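Local coordinates for 50S ribosomal protein L16 arginine hydroxylase (Escherichia coli, PDB 4CCL) that hydroxylates an arginine of ribosomal protein uL16 as an iron- and 2-oxoglutarate-dependent oxygenase, thereby regulating growth, at residues G119-V131 and Y180-L192. Sequence-based numbering, arbitrary orientation.
Sequences GGGVGPHLDQYDV and YIPPGFPHEGYAL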
loop_
_atom_site.group_PDB
_atom_site.type_symbol
_atom_site.label_atom_id
_atom_site.label_comp_id
_atom_site.label_asym_id
_atom_site.label_seq_id
_atom_site.Cartn_x
_atom_site.Cartn_y
_atom_site.Cartn_z
ATOM N N GLY B 119 31.298 -16.781 27.611
ATOM C CA GLY B 119 30.793 -15.448 27.876
ATOM C C GLY B 119 30.136 -14.828 26.655
ATOM O O GLY B 119 29.399 -13.848 26.766
ATOM N N GLY B 120 30.400 -15.408 25.488
ATOM C CA GLY B 120 29.860 -14.903 24.240
ATOM C C GLY B 120 28.364 -15.117 24.124
ATOM O O GLY B 120 27.837 -16.146 24.548
ATOM N N GLY B 121 27.676 -14.142 23.542
ATOM C CA GLY B 121 26.232 -14.208 23.430
ATOM C C GLY B 121 25.608 -12.911 22.958
ATOM O O GLY B 121 26.282 -11.890 22.842
ATOM N N VAL B 122 24.311 -12.955 22.677
ATOM C CA VAL B 122 23.613 -11.806 22.117
ATOM C C VAL B 122 22.902 -10.945 23.183
ATOM O O VAL B 122 22.379 -9.864 22.886
ATOM C CB VAL B 122 22.662 -12.278 20.980
ATOM C CG1 VAL B 122 21.193 -12.105 21.349
ATOM C CG2 VAL B 122 23.007 -11.586 19.665
ATOM N N GLY B 123 22.944 -11.396 24.436
ATOM C CA GLY B 123 22.264 -10.709 25.525
ATOM C C GLY B 123 20.815 -11.150 25.669
ATOM O O GLY B 123 20.346 -11.978 24.888
ATOM N N PRO B 124 20.091 -10.606 26.667
ATOM C CA PRO B 124 18.671 -10.955 26.787
ATOM C C PRO B 124 17.849 -10.278 25.698
ATOM O O PRO B 124 18.102 -9.115 25.399
ATOM C CB PRO B 124 18.271 -10.394 28.162
ATOM C CG PRO B 124 19.500 -9.718 28.726
ATOM C CD PRO B 124 20.471 -9.534 27.600
ATOM N N HIS B 125 16.877 -10.982 25.121
ATOM C CA HIS B 125 16.067 -10.395 24.055
ATOM C C HIS B 125 14.711 -11.065 23.834
ATOM O O HIS B 125 14.479 -12.195 24.264
ATOM C CB HIS B 125 16.854 -10.340 22.741
ATOM C CG HIS B 125 17.242 -11.684 22.210
ATOM N ND1 HIS B 125 16.766 -12.175 21.014
ATOM C CD2 HIS B 125 18.057 -12.641 22.715
ATOM C CE1 HIS B 125 17.273 -13.378 20.803
ATOM N NE2 HIS B 125 18.058 -13.683 21.817
ATOM N N LEU B 126 13.828 -10.348 23.144
ATOM C CA LEU B 126 12.521 -10.859 22.753
ATOM C C LEU B 126 12.486 -11.111 21.249
ATOM O O LEU B 126 13.148 -10.413 20.481
ATOM C CB LEU B 126 11.425 -9.855 23.126
ATOM C CG LEU B 126 10.853 -9.956 24.539
ATOM C CD1 LEU B 126 9.791 -8.900 24.770
ATOM C CD2 LEU B 126 10.275 -11.333 24.748
ATOM N N ASP B 127 11.724 -12.117 20.836
ATOM C CA ASP B 127 11.470 -12.358 19.420
ATOM C C ASP B 127 9.971 -12.287 19.175
ATOM O O ASP B 127 9.181 -12.467 20.099
ATOM C CB ASP B 127 11.997 -13.730 18.988
ATOM C CG ASP B 127 13.506 -13.764 18.854
ATOM O OD1 ASP B 127 14.133 -12.685 18.883
ATOM O OD2 ASP B 127 14.063 -14.874 18.706
ATOM N N GLN B 128 9.577 -12.003 17.939
ATOM C CA GLN B 128 8.166 -12.069 17.571
ATOM C C GLN B 128 7.813 -13.415 16.953
ATOM O O GLN B 128 6.686 -13.631 16.509
ATOM C CB GLN B 128 7.764 -10.920 16.641
ATOM C CG GLN B 128 7.575 -9.587 17.349
ATOM C CD GLN B 128 6.649 -9.682 18.553
ATOM O OE1 GLN B 128 6.923 -9.100 19.602
ATOM N NE2 GLN B 128 5.545 -10.411 18.404
ATOM N N TYR B 129 8.785 -14.321 16.924
ATOM C CA TYR B 129 8.592 -15.603 16.261
ATOM C C TYR B 129 9.009 -16.799 17.114
ATOM O O TYR B 129 9.800 -16.667 18.051
ATOM C CB TYR B 129 9.365 -15.622 14.945
ATOM C CG TYR B 129 9.160 -14.381 14.106
ATOM C CD1 TYR B 129 8.043 -14.248 13.293
ATOM C CD2 TYR B 129 10.082 -13.340 14.133
ATOM C CE1 TYR B 129 7.851 -13.112 12.527
ATOM C CE2 TYR B 129 9.899 -12.206 13.374
ATOM C CZ TYR B 129 8.783 -12.095 12.573
ATOM O OH TYR B 129 8.603 -10.962 11.816
ATOM N N ASP B 130 8.466 -17.964 16.773
ATOM C CA ASP B 130 8.852 -19.214 17.407
ATOM C C ASP B 130 10.262 -19.574 16.966
ATOM O O ASP B 130 10.688 -19.214 15.868
ATOM C CB ASP B 130 7.895 -20.332 17.001
ATOM C CG ASP B 130 6.444 -19.977 17.250
ATOM O OD1 ASP B 130 5.838 -19.303 16.388
ATOM O OD2 ASP B 130 5.910 -20.369 18.311
ATOM N N VAL B 131 10.991 -20.279 17.822
ATOM C CA VAL B 131 12.332 -20.724 17.471
ATOM C C VAL B 131 12.679 -22.041 18.162
ATOM O O VAL B 131 12.254 -22.290 19.293
ATOM C CB VAL B 131 13.396 -19.638 17.793
ATOM C CG1 VAL B 131 13.530 -19.428 19.295
ATOM C CG2 VAL B 131 14.744 -19.988 17.168
ATOM N N TYR B 180 12.775 -24.985 22.725
ATOM C CA TYR B 180 11.694 -24.353 21.980
ATOM C C TYR B 180 11.156 -23.148 22.733
ATOM O O TYR B 180 10.715 -23.273 23.876
ATOM C CB TYR B 180 10.538 -25.316 21.702
ATOM C CG TYR B 180 9.307 -24.569 21.234
ATOM C CD1 TYR B 180 9.261 -24.005 19.966
ATOM C CD2 TYR B 180 8.210 -24.389 22.070
ATOM C CE1 TYR B 180 8.154 -23.302 19.535
ATOM C CE2 TYR B 180 7.099 -23.686 21.645
ATOM C CZ TYR B 180 7.079 -23.145 20.376
ATOM O OH TYR B 180 5.980 -22.446 19.943
ATOM N N ILE B 181 11.230 -21.985 22.094
ATOM C CA ILE B 181 10.681 -20.743 22.629
ATOM C C ILE B 181 9.573 -20.146 21.753
ATOM O O ILE B 181 9.819 -19.811 20.595
ATOM C CB ILE B 181 11.781 -19.690 22.835
ATOM C CG1 ILE B 181 13.000 -20.324 23.517
ATOM C CG2 ILE B 181 11.241 -18.524 23.647
ATOM C CD1 ILE B 181 14.200 -19.408 23.621
ATOM N N PRO B 182 8.349 -20.022 22.294
ATOM C CA PRO B 182 7.288 -19.293 21.590
ATOM C C PRO B 182 7.580 -17.797 21.621
ATOM O O PRO B 182 8.357 -17.359 22.468
ATOM C CB PRO B 182 6.034 -19.589 22.428
ATOM C CG PRO B 182 6.421 -20.682 23.379
ATOM C CD PRO B 182 7.887 -20.539 23.591
ATOM N N PRO B 183 6.966 -17.018 20.716
ATOM C CA PRO B 183 7.188 -15.567 20.711
ATOM C C PRO B 183 6.669 -14.890 21.974
ATOM O O PRO B 183 5.628 -15.279 22.499
ATOM C CB PRO B 183 6.380 -15.095 19.498
ATOM C CG PRO B 183 5.371 -16.163 19.268
ATOM C CD PRO B 183 6.068 -17.437 19.628
ATOM N N GLY B 184 7.394 -13.885 22.456
ATOM C CA GLY B 184 6.967 -13.135 23.620
ATOM C C GLY B 184 7.702 -13.497 24.897
ATOM O O GLY B 184 7.567 -12.812 25.913
ATOM N N PHE B 185 8.479 -14.575 24.854
ATOM C CA PHE B 185 9.230 -15.014 26.025
ATOM C C PHE B 185 10.666 -14.516 25.970
ATOM O O PHE B 185 11.420 -14.888 25.073
ATOM C CB PHE B 185 9.209 -16.542 26.142
ATOM C CG PHE B 185 7.869 -17.102 26.523
ATOM C CD1 PHE B 185 6.884 -17.279 25.567
ATOM C CD2 PHE B 185 7.594 -17.450 27.836
ATOM C CE1 PHE B 185 5.649 -17.792 25.911
ATOM C CE2 PHE B 185 6.358 -17.966 28.187
ATOM C CZ PHE B 185 5.385 -18.137 27.222
ATOM N N PRO B 186 11.051 -13.668 26.933
ATOM C CA PRO B 186 12.425 -13.162 26.969
ATOM C C PRO B 186 13.402 -14.292 27.234
ATOM O O PRO B 186 13.155 -15.140 28.092
ATOM C CB PRO B 186 12.409 -12.182 28.144
ATOM C CG PRO B 186 11.292 -12.644 29.004
ATOM C CD PRO B 186 10.249 -13.173 28.064
ATOM N N HIS B 187 14.497 -14.307 26.489
ATOM C CA HIS B 187 15.493 -15.349 26.649
ATOM C C HIS B 187 16.898 -14.809 26.447
ATOM O O HIS B 187 17.108 -13.818 25.748
ATOM C CB HIS B 187 15.224 -16.504 25.685
ATOM C CG HIS B 187 15.085 -16.078 24.260
ATOM N ND1 HIS B 187 13.887 -15.671 23.718
ATOM C CD2 HIS B 187 15.997 -15.995 23.260
ATOM C CE1 HIS B 187 14.061 -15.354 22.447
ATOM N NE2 HIS B 187 15.336 -15.542 22.146
ATOM N N GLU B 188 17.857 -15.467 27.082
ATOM C CA GLU B 188 19.252 -15.096 26.963
ATOM C C GLU B 188 20.056 -16.368 27.089
ATOM O O GLU B 188 19.687 -17.259 27.841
ATOM C CB GLU B 188 19.640 -14.140 28.087
ATOM C CG GLU B 188 21.113 -13.780 28.112
ATOM C CD GLU B 188 21.471 -12.853 29.254
ATOM O OE1 GLU B 188 20.750 -12.857 30.274
ATOM O OE2 GLU B 188 22.472 -12.118 29.127
ATOM N N GLY B 189 21.166 -16.459 26.373
ATOM C CA GLY B 189 22.039 -17.592 26.569
ATOM C C GLY B 189 23.469 -17.248 26.245
ATOM O O GLY B 189 23.737 -16.365 25.431
ATOM N N TYR B 190 24.392 -17.971 26.867
ATOM C CA TYR B 190 25.804 -17.657 26.708
ATOM C C TYR B 190 26.677 -18.894 26.854
ATOM O O TYR B 190 26.341 -19.824 27.585
ATOM C CB TYR B 190 26.242 -16.540 27.668
ATOM C CG TYR B 190 26.237 -16.904 29.140
ATOM C CD1 TYR B 190 27.337 -17.520 29.726
ATOM C CD2 TYR B 190 25.145 -16.608 29.949
ATOM C CE1 TYR B 190 27.344 -17.846 31.068
ATOM C CE2 TYR B 190 25.145 -16.931 31.297
ATOM C CZ TYR B 190 26.247 -17.551 31.849
ATOM O OH TYR B 190 26.260 -17.877 33.186
ATOM N N ALA B 191 27.799 -18.899 26.147
ATOM C CA ALA B 191 28.666 -20.066 26.099
ATOM C C ALA B 191 29.400 -20.301 27.414
ATOM O O ALA B 191 29.879 -19.364 28.051
ATOM C CB ALA B 191 29.658 -19.938 24.952
ATOM N N LEU B 192 29.459 -21.565 27.820
ATOM C CA LEU B 192 30.324 -21.986 28.911
ATOM C C LEU B 192 31.610 -22.490 28.265
ATOM O O LEU B 192 32.682 -21.920 28.478
ATOM C CB LEU B 192 29.644 -23.064 29.756
ATOM C CG LEU B 192 28.333 -22.613 30.409
ATOM C CD1 LEU B 192 27.832 -23.642 31.414
ATOM C CD2 LEU B 192 28.502 -21.253 31.068
HETATM O O HOH W 1 22.896 -15.500 22.691
HETATM O O HOH W 2 21.142 -14.638 24.068
HETATM O O HOH W 3 10.796 -14.735 22.631
HETATM O O HOH W 4 16.457 -16.005 19.473
HETATM O O HOH W 5 10.889 -16.742 20.652
#
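With chi1 of 63° in His125 and 53° in His187, each CG sits between its backbone N and carbonyl carbon, and the two imidazoles are brought together in the JmjC (cupin-like) fold, where they and Asp127 form the iron-binding HXD...H facial triad. The edge of His187 meets the face of His125, a T-shaped pair, and His187 NE2 lies 3.2 Å from His125 CE1. No metal is modelled at the triad here; a water donates to Asp127 OD2 and lies 2.9 Å from His187 NE2, probably near where iron would sit. The backbones of the same two residues form an antiparallel hydrogen-bonded pair, His125 N to His187 O at 2.9 Å and His187 N to His125 O at 3.1 Å, which holds the two histidine backbones side by side. Ring rotation is limited by the bond from His187 ND1 to Phe185 O, close to the ring plane, at 2.9 Å, with Ile181 CD1 over one face and His125 O over the opposite one. Replacing His187 by an alanine would probably cost the iron one of its ligands, leave Phe185 O without this N-H and take away the ring edge that meets the face of His125.

On one flank, Gly119 N and Gly120 O pair with Ala191, and Pro124 lies alongside the extended Glu188. Farther along, Gly184 N, in the type II turn from Pro182 to Phe185, reaches Asp127 O, and Val131 pairs with Ile181. Asp130 OD1 is held by Arg107 and Gln18; OD2 accepts the Tyr180 hydroxyl OH on the anti side at 2.6 Å, carboxylate and ring only 9° from coplanar.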